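Local coordinates for endoglucanase E-5 (Thermobifida fusca, PDB 2CKS), which hydrolyses internal beta-1,4-glucosidic linkages of cellulose, lichenin and cereal beta-glucans through its family 5 glycoside hydrolase catalytic domain, at residues A123-A137 against Y151-D165. Sequence-based numbering, arbitrary orientation. Where two conformers were deposited one is given.
Sequences AQRHASKTNVLYEIA and YAEEVIPVIRQRDPD. With NA (sodium ion), chain H.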
loop_
_atom_site.group_PDB
_atom_site.type_symbol
_atom_site.label_atom_id
_atom_site.label_comp_id
_atom_site.label_asym_id
_atom_site.label_seq_id
_atom_site.Cartn_x
_atom_site.Cartn_y
_atom_site.Cartn_z
ATOM N N ALA A 123 15.904 3.120 5.034
ATOM C CA ALA A 123 15.875 4.565 5.261
ATOM C C ALA A 123 17.236 5.226 5.043
ATOM O O ALA A 123 17.303 6.327 4.504
ATOM C CB ALA A 123 15.346 4.879 6.657
ATOM N N GLN A 124 18.313 4.571 5.471
ATOM C CA GLN A 124 19.653 5.131 5.270
ATOM C C GLN A 124 19.985 5.189 3.779
ATOM O O GLN A 124 20.402 6.234 3.275
ATOM C CB GLN A 124 20.725 4.338 6.024
ATOM C CG GLN A 124 22.093 5.046 6.080
ATOM C CD GLN A 124 23.016 4.737 4.900
ATOM O OE1 GLN A 124 22.799 3.778 4.150
ATOM N NE2 GLN A 124 24.061 5.549 4.746
ATOM N N ARG A 125 19.758 4.083 3.072
ATOM C CA ARG A 125 20.099 4.004 1.655
ATOM C C ARG A 125 19.332 5.011 0.815
ATOM O O ARG A 125 19.889 5.619 -0.104
ATOM C CB ARG A 125 19.810 2.602 1.126
ATOM C CG ARG A 125 20.175 2.391 -0.339
ATOM C CD ARG A 125 21.664 2.260 -0.584
ATOM N NE ARG A 125 22.193 0.980 -0.111
ATOM C CZ ARG A 125 22.114 -0.180 -0.776
ATOM N NH1 ARG A 125 21.519 -0.260 -1.969
ATOM N NH2 ARG A 125 22.633 -1.275 -0.235
ATOM N N HIS A 126 18.061 5.195 1.139
ATOM C CA HIS A 126 17.151 5.966 0.287
ATOM C C HIS A 126 16.728 7.310 0.879
ATOM O O HIS A 126 15.806 7.945 0.370
ATOM C CB HIS A 126 15.936 5.106 -0.035
ATOM C CG HIS A 126 16.293 3.831 -0.728
ATOM N ND1 HIS A 126 16.514 3.762 -2.087
ATOM C CD2 HIS A 126 16.535 2.592 -0.242
ATOM C CE1 HIS A 126 16.841 2.525 -2.413
ATOM N NE2 HIS A 126 16.866 1.795 -1.312
ATOM N N ALA A 127 17.436 7.766 1.916
ATOM C CA ALA A 127 17.111 9.032 2.582
ATOM C C ALA A 127 17.042 10.235 1.636
ATOM O O ALA A 127 16.234 11.138 1.850
ATOM C CB ALA A 127 18.110 9.316 3.711
ATOM N N SER A 128 17.875 10.257 0.600
ATOM C CA SER A 128 17.900 11.387 -0.333
ATOM C C SER A 128 16.708 11.405 -1.295
ATOM O O SER A 128 16.400 12.444 -1.884
ATOM C CB SER A 128 19.214 11.415 -1.126
ATOM O OG SER A 128 19.294 10.335 -2.037
ATOM N N LYS A 129 16.043 10.267 -1.467
ATOM C CA LYS A 129 14.837 10.208 -2.293
ATOM C C LYS A 129 13.692 10.946 -1.612
ATOM O O LYS A 129 13.650 11.021 -0.387
ATOM C CB LYS A 129 14.423 8.755 -2.544
ATOM C CG LYS A 129 15.387 7.969 -3.430
ATOM C CD LYS A 129 14.815 6.604 -3.779
ATOM C CE LYS A 129 15.638 5.878 -4.829
ATOM N NZ LYS A 129 17.002 5.523 -4.350
ATOM N N THR A 130 12.778 11.489 -2.405
ATOM C CA THR A 130 11.591 12.155 -1.881
ATOM C C THR A 130 10.293 11.439 -2.265
ATOM O O THR A 130 9.205 11.939 -1.995
ATOM C CB THR A 130 11.539 13.605 -2.390
ATOM O OG1 THR A 130 11.575 13.627 -3.821
ATOM C CG2 THR A 130 12.787 14.372 -1.968
ATOM N N ASN A 131 10.412 10.266 -2.877
ATOM C CA ASN A 131 9.267 9.553 -3.435
ATOM C C ASN A 131 8.957 8.233 -2.750
ATOM O O ASN A 131 8.136 7.464 -3.242
ATOM C CB ASN A 131 9.493 9.296 -4.938
ATOM C CG ASN A 131 10.668 8.366 -5.201
ATOM O OD1 ASN A 131 11.772 8.597 -4.713
ATOM N ND2 ASN A 131 10.438 7.306 -5.977
ATOM N N VAL A 132 9.601 7.983 -1.618
ATOM C CA VAL A 132 9.453 6.728 -0.891
ATOM C C VAL A 132 8.647 6.976 0.388
ATOM O O VAL A 132 8.949 7.896 1.155
ATOM C CB VAL A 132 10.831 6.144 -0.541
ATOM C CG1 VAL A 132 10.690 4.808 0.159
ATOM C CG2 VAL A 132 11.687 5.988 -1.807
ATOM N N LEU A 133 7.602 6.170 0.575
ATOM C CA LEU A 133 6.766 6.148 1.772
ATOM C C LEU A 133 6.960 4.776 2.432
ATOM O O LEU A 133 7.170 3.773 1.755
ATOM C CB LEU A 133 5.292 6.327 1.407
ATOM C CG LEU A 133 4.870 7.640 0.744
ATOM C CD1 LEU A 133 5.175 7.641 -0.743
ATOM C CD2 LEU A 133 3.381 7.901 0.978
ATOM N N TYR A 134 6.894 4.736 3.754
ATOM C CA TYR A 134 7.185 3.525 4.525
ATOM C C TYR A 134 5.931 3.005 5.193
ATOM O O TYR A 134 5.330 3.708 5.991
ATOM C CB TYR A 134 8.232 3.835 5.599
ATOM C CG TYR A 134 9.541 4.305 5.034
ATOM C CD1 TYR A 134 10.541 3.410 4.753
ATOM C CD2 TYR A 134 9.767 5.642 4.752
ATOM C CE1 TYR A 134 11.743 3.824 4.229
ATOM C CE2 TYR A 134 10.976 6.059 4.220
ATOM C CZ TYR A 134 11.956 5.145 3.964
ATOM O OH TYR A 134 13.156 5.554 3.429
ATOM N N GLU A 135 5.535 1.782 4.871
ATOM C CA GLU A 135 4.353 1.157 5.457
ATOM C C GLU A 135 4.841 0.104 6.451
ATOM O O GLU A 135 5.297 -0.960 6.059
ATOM C CB GLU A 135 3.480 0.532 4.367
ATOM C CG GLU A 135 2.217 -0.146 4.892
ATOM C CD GLU A 135 1.279 -0.609 3.793
ATOM O OE1 GLU A 135 0.153 -1.036 4.129
ATOM O OE2 GLU A 135 1.654 -0.537 2.599
ATOM N N ILE A 136 4.733 0.406 7.739
ATOM C CA ILE A 136 5.476 -0.345 8.763
ATOM C C ILE A 136 4.795 -1.614 9.304
ATOM O O ILE A 136 5.436 -2.400 9.998
ATOM C CB ILE A 136 5.884 0.579 9.928
ATOM C CG1 ILE A 136 4.649 1.205 10.583
ATOM C CG2 ILE A 136 6.870 1.633 9.433
ATOM C CD1 ILE A 136 4.941 1.879 11.902
ATOM N N ALA A 137 3.525 -1.829 8.961
ATOM C CA ALA A 137 2.792 -3.019 9.394
ATOM C C ALA A 137 1.501 -3.184 8.592
ATOM O O ALA A 137 0.449 -2.691 8.989
ATOM C CB ALA A 137 2.477 -2.928 10.889
ATOM N N TYR A 151 3.774 -0.097 18.961
ATOM C CA TYR A 151 4.649 -0.678 17.946
ATOM C C TYR A 151 5.144 0.428 17.021
ATOM O O TYR A 151 6.334 0.515 16.733
ATOM C CB TYR A 151 3.915 -1.752 17.127
ATOM C CG TYR A 151 4.626 -2.117 15.837
ATOM C CD1 TYR A 151 5.699 -3.009 15.828
ATOM C CD2 TYR A 151 4.243 -1.554 14.627
ATOM C CE1 TYR A 151 6.354 -3.334 14.642
ATOM C CE2 TYR A 151 4.903 -1.857 13.453
ATOM C CZ TYR A 151 5.947 -2.746 13.458
ATOM O OH TYR A 151 6.566 -3.037 12.256
ATOM N N ALA A 152 4.222 1.271 16.562
ATOM C CA ALA A 152 4.539 2.342 15.629
ATOM C C ALA A 152 5.564 3.278 16.255
ATOM O O ALA A 152 6.505 3.710 15.611
ATOM C CB ALA A 152 3.271 3.117 15.234
ATOM N N GLU A 153 5.407 3.535 17.546
ATOM C CA GLU A 153 6.282 4.462 18.254
ATOM C C GLU A 153 7.677 3.866 18.523
ATOM O O GLU A 153 8.617 4.601 18.824
ATOM C CB GLU A 153 5.569 4.963 19.518
ATOM C CG GLU A 153 4.401 5.871 19.137
ATOM C CD GLU A 153 3.479 6.272 20.268
ATOM O OE1 GLU A 153 2.582 7.104 19.998
ATOM O OE2 GLU A 153 3.639 5.787 21.410
ATOM N N GLU A 154 7.811 2.547 18.384
ATOM C CA GLU A 154 9.115 1.868 18.418
ATOM C C GLU A 154 9.840 1.913 17.060
ATOM O O GLU A 154 11.058 2.036 17.012
ATOM C CB GLU A 154 8.957 0.405 18.886
ATOM C CG GLU A 154 8.484 0.265 20.328
ATOM C CD GLU A 154 8.147 -1.157 20.746
ATOM O OE1 GLU A 154 7.083 -1.681 20.374
ATOM O OE2 GLU A 154 8.949 -1.756 21.456
ATOM N N VAL A 155 9.097 1.819 15.956
ATOM C CA VAL A 155 9.704 1.744 14.624
ATOM C C VAL A 155 9.933 3.124 14.018
ATOM O O VAL A 155 10.942 3.351 13.362
ATOM C CB VAL A 155 8.836 0.901 13.658
ATOM C CG1 VAL A 155 9.434 0.866 12.255
ATOM C CG2 VAL A 155 8.693 -0.499 14.192
ATOM N N ILE A 156 8.999 4.040 14.235
ATOM C CA ILE A 156 9.067 5.366 13.617
ATOM C C ILE A 156 10.403 6.073 13.878
ATOM O O ILE A 156 10.993 6.587 12.939
ATOM C CB ILE A 156 7.828 6.239 13.993
ATOM C CG1 ILE A 156 6.603 5.737 13.227
ATOM C CG2 ILE A 156 8.053 7.722 13.663
ATOM C CD1 ILE A 156 5.300 6.230 13.777
ATOM N N PRO A 157 10.888 6.120 15.118
ATOM C CA PRO A 157 12.173 6.781 15.387
ATOM C C PRO A 157 13.369 6.159 14.672
ATOM O O PRO A 157 14.311 6.880 14.370
ATOM C CB PRO A 157 12.339 6.644 16.907
ATOM C CG PRO A 157 11.035 6.323 17.424
ATOM C CD PRO A 157 10.260 5.640 16.358
ATOM N N VAL A 158 13.338 4.856 14.411
ATOM C CA VAL A 158 14.408 4.202 13.666
ATOM C C VAL A 158 14.463 4.771 12.248
ATOM O O VAL A 158 15.525 5.092 11.739
ATOM C CB VAL A 158 14.215 2.670 13.623
ATOM C CG1 VAL A 158 15.240 2.024 12.708
ATOM C CG2 VAL A 158 14.291 2.095 15.030
ATOM N N ILE A 159 13.303 4.917 11.621
ATOM C CA ILE A 159 13.229 5.523 10.292
ATOM C C ILE A 159 13.586 7.008 10.312
ATOM O O ILE A 159 14.384 7.465 9.493
ATOM C CB ILE A 159 11.819 5.313 9.690
ATOM C CG1 ILE A 159 11.594 3.826 9.409
ATOM C CG2 ILE A 159 11.640 6.120 8.419
ATOM C CD1 ILE A 159 10.175 3.456 9.159
ATOM N N ARG A 160 13.010 7.747 11.259
ATOM C CA ARG A 160 13.108 9.203 11.283
ATOM C C ARG A 160 14.514 9.673 11.639
ATOM O O ARG A 160 14.925 10.769 11.262
ATOM C CB ARG A 160 12.075 9.791 12.250
ATOM C CG ARG A 160 10.622 9.649 11.767
ATOM C CD ARG A 160 10.266 10.687 10.744
ATOM N NE ARG A 160 9.075 10.406 9.942
ATOM C CZ ARG A 160 7.833 10.717 10.283
ATOM N NH1 ARG A 160 7.548 11.268 11.457
ATOM N NH2 ARG A 160 6.851 10.453 9.439
ATOM N N GLN A 161 15.261 8.828 12.337
ATOM C CA GLN A 161 16.653 9.111 12.656
ATOM C C GLN A 161 17.484 9.219 11.383
ATOM O O GLN A 161 18.437 9.993 11.317
ATOM C CB GLN A 161 17.209 8.004 13.554
ATOM C CG GLN A 161 18.699 8.109 13.857
ATOM C CD GLN A 161 19.166 7.013 14.771
ATOM O OE1 GLN A 161 18.434 6.593 15.670
ATOM N NE2 GLN A 161 20.387 6.536 14.550
ATOM N N ARG A 162 17.116 8.424 10.388
ATOM C CA ARG A 162 17.863 8.316 9.140
ATOM C C ARG A 162 17.241 9.084 7.978
ATOM O O ARG A 162 17.935 9.536 7.064
ATOM C CB ARG A 162 17.959 6.841 8.770
ATOM C CG ARG A 162 18.793 6.063 9.737
ATOM C CD ARG A 162 18.477 4.599 9.819
ATOM N NE ARG A 162 19.441 3.961 10.705
ATOM C CZ ARG A 162 19.289 3.784 12.015
ATOM N NH1 ARG A 162 18.193 4.172 12.651
ATOM N NH2 ARG A 162 20.266 3.206 12.706
ATOM N N ASP A 163 15.927 9.260 8.037
ATOM C CA ASP A 163 15.176 9.846 6.945
ATOM C C ASP A 163 14.026 10.617 7.592
ATOM O O ASP A 163 12.912 10.126 7.670
ATOM C CB ASP A 163 14.681 8.721 6.040
ATOM C CG ASP A 163 14.056 9.210 4.768
ATOM O OD1 ASP A 163 14.199 10.407 4.420
ATOM O OD2 ASP A 163 13.412 8.434 4.023
ATOM N N PRO A 164 14.319 11.810 8.106
ATOM C CA PRO A 164 13.330 12.553 8.894
ATOM C C PRO A 164 12.093 13.040 8.136
ATOM O O PRO A 164 11.062 13.274 8.763
ATOM C CB PRO A 164 14.134 13.750 9.424
ATOM C CG PRO A 164 15.242 13.909 8.455
ATOM C CD PRO A 164 15.606 12.523 8.023
ATOM N N ASP A 165 12.211 13.253 6.829
ATOM C CA ASP A 165 11.184 13.975 6.055
ATOM C C ASP A 165 10.301 13.086 5.180
ATOM O O ASP A 165 9.773 13.522 4.149
ATOM C CB ASP A 165 11.846 15.035 5.179
ATOM C CG ASP A 165 12.861 14.455 4.199
ATOM O OD1 ASP A 165 13.127 13.230 4.211
ATOM O OD2 ASP A 165 13.465 15.170 3.377
HETATM NA NA NA H . 13.864 11.400 2.127
HETATM O O HOH W 1 13.428 8.661 1.524
HETATM O O HOH W 2 14.529 13.688 1.803
HETATM O O HOH W 3 11.215 11.960 1.790
HETATM O O HOH W 4 12.173 11.366 2.673
#
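Ile136 packs tightly against one side of helix 145-162, its CD1 and CG2 settling on neighbouring, overlapping patches of the helix. CD1 lies 3.8 Å from Ala152 CA and also meets the Tyr151 ring, while CG2 touches Val155 CG1 and, at 3.8 Å, Ile159 CD1. With CG1 between the backbone N and the carbonyl carbon (chi1 60°), CD1 is directed to Ala152 and CG2 is left to face Val155 and Ile159. Beside them, Tyr151 OH donates a 2.6 Å hydrogen bond to Ile136 O, which lies in the plane of the ring at its edge. On strand 132-135, the Tyr134 ring carries Ile159 CG2 over one face in a CH-pi contact, with Val132 CG1 on the opposite face. Tyr134 OH donates to the anti lone pair of Asp163 OD2 (3.0 Å), the carboxylate plane standing 80° from the ring. This bond and the sodium ion, bound by Asp163 OD1 at 2.5 Å, together fix the carboxylate. Ala127 O and Lys129 O also bind sodium, with Asp165 OD1 a longer ligand; a zinc ion shares Ala127 O and both aspartates, and Asp165 OD2 pairs with Lys10. On the solvent side the packing thins to Arg162 CB against Gln124 N (4.0 Å), the Gln124 amide pointing off; Arg162 NH1 bonds Val158 O of its own helix. Within this TIM barrel, helix 145-162 covers strand 132-135 as the crossover to strand 168-170, with helix 112-126 also packing on Tyr134.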